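PDB 4OQJ: PKS from Streptomyces albus, which probably catalyses acyl-chain elongation on an acyl carrier protein, as a ketosynthase-containing module of an AT-less type I polyketide synthase from oxazolomycin biosynthesis. Local coordinates for residues M214-A219 / A262-R267; A280-T285 / A443-E448. All blocks are in the same frame, centred on the assembly; numbering follows the deposited sequence.

Contact 1 (M214-A219 / A262-R267)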
loop_
_atom_site.group_PDB
_atom_site.type_symbol
_atom_site.label_atom_id
_atom_site.label_comp_id
_atom_site.label_asym_id
_atom_site.label_seq_id
_atom_site.Cartn_x
_atom_site.Cartn_y
_atom_site.Cartn_z
HETATM N N MSE A 214 15.226 -1.733 -6.473
HETATM C CA MSE A 214 14.390 -1.357 -7.609
HETATM C C MSE A 214 12.952 -1.650 -7.260
HETATM O O MSE A 214 12.685 -2.465 -6.382
HETATM C CB MSE A 214 14.770 -2.130 -8.878
HETATM C CG MSE A 214 16.044 -1.697 -9.562
HETATM SE SE MSE A 214 16.632 -3.051 -10.871
HETATM C CE MSE A 214 14.974 -3.405 -11.750
ATOM N N ALA A 215 12.015 -1.007 -7.950
ATOM C CA ALA A 215 10.602 -1.264 -7.690
ATOM C C ALA A 215 9.766 -1.068 -8.939
ATOM O O ALA A 215 10.002 -0.132 -9.703
ATOM C CB ALA A 215 10.101 -0.353 -6.570
ATOM N N LEU A 216 8.808 -1.965 -9.156
ATOM C CA LEU A 216 7.754 -1.725 -10.135
ATOM C C LEU A 216 6.564 -1.048 -9.488
ATOM O O LEU A 216 6.215 -1.336 -8.338
ATOM C CB LEU A 216 7.280 -3.021 -10.789
ATOM C CG LEU A 216 8.077 -3.451 -12.010
ATOM C CD1 LEU A 216 9.316 -4.196 -11.576
ATOM C CD2 LEU A 216 7.233 -4.283 -12.925
ATOM N N ALA A 217 5.933 -0.161 -10.242
ATOM C CA ALA A 217 4.672 0.441 -9.842
ATOM C C ALA A 217 3.774 0.457 -11.057
ATOM O O ALA A 217 4.207 0.825 -12.148
ATOM C CB ALA A 217 4.877 1.852 -9.295
ATOM N N GLY A 218 2.518 0.068 -10.890
ATOM C CA GLY A 218 1.632 0.005 -12.032
ATOM C C GLY A 218 0.208 -0.357 -11.678
ATOM O O GLY A 218 -0.134 -0.498 -10.515
ATOM N N ALA A 219 -0.624 -0.511 -12.696
ATOM C CA ALA A 219 -2.029 -0.762 -12.488
ATOM C C ALA A 219 -2.644 -1.259 -13.774
ATOM O O ALA A 219 -2.111 -1.001 -14.854
ATOM C CB ALA A 219 -2.722 0.491 -12.007
ATOM N N ALA A 262 3.030 0.157 -16.401
ATOM C CA ALA A 262 3.993 -0.034 -15.323
ATOM C C ALA A 262 5.266 0.773 -15.568
ATOM O O ALA A 262 5.680 0.999 -16.716
ATOM C CB ALA A 262 4.325 -1.517 -15.167
ATOM N N VAL A 263 5.873 1.221 -14.475
ATOM C CA VAL A 263 7.185 1.826 -14.518
ATOM C C VAL A 263 8.120 1.075 -13.586
ATOM O O VAL A 263 7.682 0.472 -12.603
ATOM C CB VAL A 263 7.140 3.322 -14.130
ATOM C CG1 VAL A 263 6.284 4.091 -15.120
ATOM C CG2 VAL A 263 6.614 3.505 -12.689
ATOM N N VAL A 264 9.407 1.117 -13.919
ATOM C CA VAL A 264 10.470 0.527 -13.106
ATOM C C VAL A 264 11.296 1.674 -12.527
ATOM O O VAL A 264 11.776 2.526 -13.275
ATOM C CB VAL A 264 11.358 -0.404 -13.945
ATOM C CG1 VAL A 264 12.487 -1.022 -13.108
ATOM C CG2 VAL A 264 10.525 -1.485 -14.606
ATOM N N LEU A 265 11.435 1.697 -11.203
ATOM C CA LEU A 265 12.022 2.813 -10.474
ATOM C C LEU A 265 13.282 2.366 -9.743
ATOM O O LEU A 265 13.369 1.226 -9.288
ATOM C CB LEU A 265 11.008 3.380 -9.475
ATOM C CG LEU A 265 9.658 3.762 -10.101
ATOM C CD1 LEU A 265 8.662 4.196 -9.039
ATOM C CD2 LEU A 265 9.832 4.860 -11.136
ATOM N N LYS A 266 14.244 3.283 -9.635
ATOM C CA LYS A 266 15.531 3.042 -8.994
ATOM C C LYS A 266 16.092 4.384 -8.551
ATOM O O LYS A 266 15.854 5.389 -9.215
ATOM C CB LYS A 266 16.495 2.362 -9.973
ATOM C CG LYS A 266 17.864 2.012 -9.384
ATOM C CD LYS A 266 18.839 1.555 -10.478
ATOM C CE LYS A 266 19.315 0.145 -10.275
ATOM N NZ LYS A 266 20.358 -0.285 -11.266
ATOM N N ARG A 267 16.830 4.429 -7.450
ATOM C CA ARG A 267 17.447 5.691 -7.053
ATOM C C ARG A 267 18.232 6.220 -8.223
ATOM O O ARG A 267 18.898 5.456 -8.908
ATOM C CB ARG A 267 18.390 5.535 -5.877
ATOM C CG ARG A 267 17.756 5.193 -4.571
ATOM C CD ARG A 267 18.825 5.275 -3.516
ATOM N NE ARG A 267 18.368 4.805 -2.219
ATOM C CZ ARG A 267 18.203 5.578 -1.150
ATOM N NH1 ARG A 267 18.451 6.892 -1.196
ATOM N NH2 ARG A 267 17.787 5.026 -0.019
#
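Four backbone hydrogen bonds join A215 and A217 of 214-219 to L265 and V263 of 262-267, in the ladder of two neighbouring antiparallel strands. A215 and L265 exchange a pair, N of A215 to O of L265 at 2.9 Å and N of L265 to O of A215 at 2.8 Å; A217 and V263 do the same, with O of A217 taking the N-H of V263 at 2.9 Å. Between them, CA of L216 makes a CA-H...O contact of 3.3 Å to O of V263.

The side chains are almost entirely apolar and alternate between the two faces of the sheet. On one face M214, a selenomethionine, bends at its third torsion (46°), which turns CE back over V264, where it meets CG1 at 3.7 Å. V264 lays its other methyl alongside L216, CG2 to CG at 4.1 Å, both side chains pointing the same way. The aliphatic part of K266 crosses M214 on this face, while its NZ forms salt bridges to D274 and D276 and a hydrogen bond to the hydroxyl of Y123. Here too A262 faces G218, which has no side chain, and the CA atoms approach to 4.1 Å. On the other face CB of A217 lies 4.2 Å from CG2 of V263.

Helix 105-121 packs on the M214, L216 and V264 face and helix 195-209 on the A217 and L265 face, while strands 132-138 and 23-31 flank the pair within the sheet.

Contact 2 (A280-T285 / A443-E448)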
loop_
_atom_site.group_PDB
_atom_site.type_symbol
_atom_site.label_atom_id
_atom_site.label_comp_id
_atom_site.label_asym_id
_atom_site.label_seq_id
_atom_site.Cartn_x
_atom_site.Cartn_y
_atom_site.Cartn_z
ATOM N N ALA A 280 13.283 9.482 -17.203
ATOM C CA ALA A 280 12.865 10.712 -16.533
ATOM C C ALA A 280 13.231 10.583 -15.062
ATOM O O ALA A 280 13.584 9.485 -14.618
ATOM C CB ALA A 280 11.370 10.940 -16.709
ATOM N N VAL A 281 13.130 11.677 -14.306
ATOM C CA VAL A 281 13.447 11.674 -12.877
ATOM C C VAL A 281 12.228 12.129 -12.062
ATOM O O VAL A 281 11.651 13.167 -12.320
ATOM C CB VAL A 281 14.644 12.584 -12.557
ATOM C CG1 VAL A 281 14.972 12.559 -11.073
ATOM C CG2 VAL A 281 15.860 12.179 -13.388
ATOM N N ILE A 282 11.830 11.313 -11.100
ATOM C CA ILE A 282 10.798 11.678 -10.138
ATOM C C ILE A 282 11.482 12.422 -9.001
ATOM O O ILE A 282 12.369 11.884 -8.326
ATOM C CB ILE A 282 10.050 10.443 -9.641
ATOM C CG1 ILE A 282 9.286 9.813 -10.809
ATOM C CG2 ILE A 282 9.084 10.805 -8.509
ATOM C CD1 ILE A 282 8.705 8.462 -10.503
ATOM N N LYS A 283 11.107 13.688 -8.848
ATOM C CA LYS A 283 11.719 14.587 -7.880
ATOM C C LYS A 283 11.012 14.494 -6.547
ATOM O O LYS A 283 11.605 14.735 -5.490
ATOM C CB LYS A 283 11.667 16.030 -8.388
ATOM C CG LYS A 283 12.252 16.241 -9.780
ATOM C CD LYS A 283 13.766 16.241 -9.765
ATOM C CE LYS A 283 14.342 17.492 -9.099
ATOM N NZ LYS A 283 15.824 17.395 -8.981
ATOM N N GLY A 284 9.727 14.152 -6.596
ATOM C CA GLY A 284 8.933 14.078 -5.389
ATOM C C GLY A 284 7.508 13.638 -5.667
ATOM O O GLY A 284 7.024 13.703 -6.807
ATOM N N THR A 285 6.844 13.168 -4.618
ATOM C CA THR A 285 5.469 12.688 -4.710
ATOM C C THR A 285 4.750 13.026 -3.421
ATOM O O THR A 285 5.385 13.166 -2.382
ATOM C CB THR A 285 5.391 11.164 -4.924
ATOM O OG1 THR A 285 5.854 10.490 -3.741
ATOM C CG2 THR A 285 6.232 10.712 -6.121
ATOM N N ALA A 443 -3.196 12.290 -5.331
ATOM C CA ALA A 443 -1.774 12.113 -5.545
ATOM C C ALA A 443 -1.265 13.110 -6.580
ATOM O O ALA A 443 -1.990 13.477 -7.512
ATOM C CB ALA A 443 -1.484 10.710 -5.991
ATOM N N HIS A 444 -0.028 13.558 -6.398
ATOM C CA HIS A 444 0.641 14.423 -7.371
ATOM C C HIS A 444 2.121 14.061 -7.378
ATOM O O HIS A 444 2.725 13.855 -6.329
ATOM C CB HIS A 444 0.432 15.896 -7.033
ATOM C CG HIS A 444 0.884 16.853 -8.104
ATOM N ND1 HIS A 444 0.099 17.185 -9.191
ATOM C CD2 HIS A 444 2.033 17.562 -8.238
ATOM C CE1 HIS A 444 0.742 18.073 -9.938
ATOM N NE2 HIS A 444 1.910 18.325 -9.376
ATOM N N VAL A 445 2.683 13.957 -8.572
ATOM C CA VAL A 445 4.060 13.529 -8.787
ATOM C C VAL A 445 4.803 14.597 -9.604
ATOM O O VAL A 445 4.271 15.125 -10.598
ATOM C CB VAL A 445 4.086 12.178 -9.509
ATOM C CG1 VAL A 445 5.504 11.763 -9.913
ATOM C CG2 VAL A 445 3.442 11.131 -8.636
ATOM N N ILE A 446 6.021 14.927 -9.176
ATOM C CA ILE A 446 6.849 15.897 -9.884
ATOM C C ILE A 446 7.886 15.127 -10.670
ATOM O O ILE A 446 8.630 14.312 -10.108
ATOM C CB ILE A 446 7.563 16.875 -8.938
ATOM C CG1 ILE A 446 6.548 17.615 -8.043
ATOM C CG2 ILE A 446 8.440 17.853 -9.739
ATOM C CD1 ILE A 446 5.511 18.421 -8.785
ATOM N N VAL A 447 7.931 15.393 -11.966
ATOM C CA VAL A 447 8.813 14.673 -12.884
ATOM C C VAL A 447 9.699 15.672 -13.625
ATOM O O VAL A 447 9.222 16.723 -14.056
ATOM C CB VAL A 447 8.020 13.837 -13.924
ATOM C CG1 VAL A 447 8.950 12.924 -14.674
ATOM C CG2 VAL A 447 6.929 13.014 -13.255
ATOM N N GLU A 448 10.981 15.331 -13.767
ATOM C CA GLU A 448 11.951 16.150 -14.487
ATOM C C GLU A 448 12.564 15.376 -15.666
ATOM O O GLU A 448 12.647 14.132 -15.669
ATOM C CB GLU A 448 13.043 16.619 -13.522
ATOM C CG GLU A 448 14.033 17.615 -14.095
ATOM C CD GLU A 448 14.968 18.179 -13.030
ATOM O OE1 GLU A 448 14.537 19.053 -12.245
ATOM O OE2 GLU A 448 16.132 17.733 -12.962
#
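Bends at chi2 (-77°) and chi3 fold the K283 chain so that it lies across the side chain of E448, which sets CG opposite its own backbone N (chi1 -173°) and runs out extended. The two strands are antiparallel neighbours in the mixed sheet of the thiolase-like ketosynthase fold, and a beta bulge at K283 shifts their register by one residue between the I282-V447 and G284-I446 pairs.

CG and CD of the folded lysine rest on CB of E448, each 3.8 Å away, and CE comes to 3.5 Å from OE1. The direct salt bridge from NZ of K283 to OE1 of E448 is long, at 3.9 Å. Both ends have other ionic partners, D22 for NZ and R430 for OE1, so the pair probably forms part of a wider charge network.

Around the bulge, O of I446 accepts the N-H of K283 at 2.8 Å, the donor tilted 30° out of the carbonyl plane. The next amide, N of G284, is buried without a partner. Before the bulge, V281 and E448 exchange two backbone bonds.

On the I282, V445 and V447 face, the side-chain contacts are largely methyl to methyl. CG2 of I282 reaches CG1 of V445 at 4.0 Å, and T285 lies alongside V445 while its OG1 bonds to H201. CG1 of V447 sits 3.7 Å from CB of A280, with L381 and L388 of helix 376-390 packed on V447. Past the bulge, N of I446 donates to O of G284 at 2.8 Å in a nearly straight bond.

In the fold
From the N terminus, strand 23-31 is laid down first. Strand 214-221 follows, and contact 1 closes when strand 259-267 returns beside it, ending a loop of 42 residues that holds no helix. Helix 268-274 then leads to strand 280-289, where contact 2 opens; it closes 157 residues later with strand 441-448, after a long excursion of mixed helices and strands. The loops run in series, neither nesting nor crossing. Strand 23-31 pairs with both 259-267 and 280-289 and thereby joins the two contacts in one sheet. Their centres lie about 13 Å apart, and CD2 of L265 packs on CD1 of I282 at 3.8 Å.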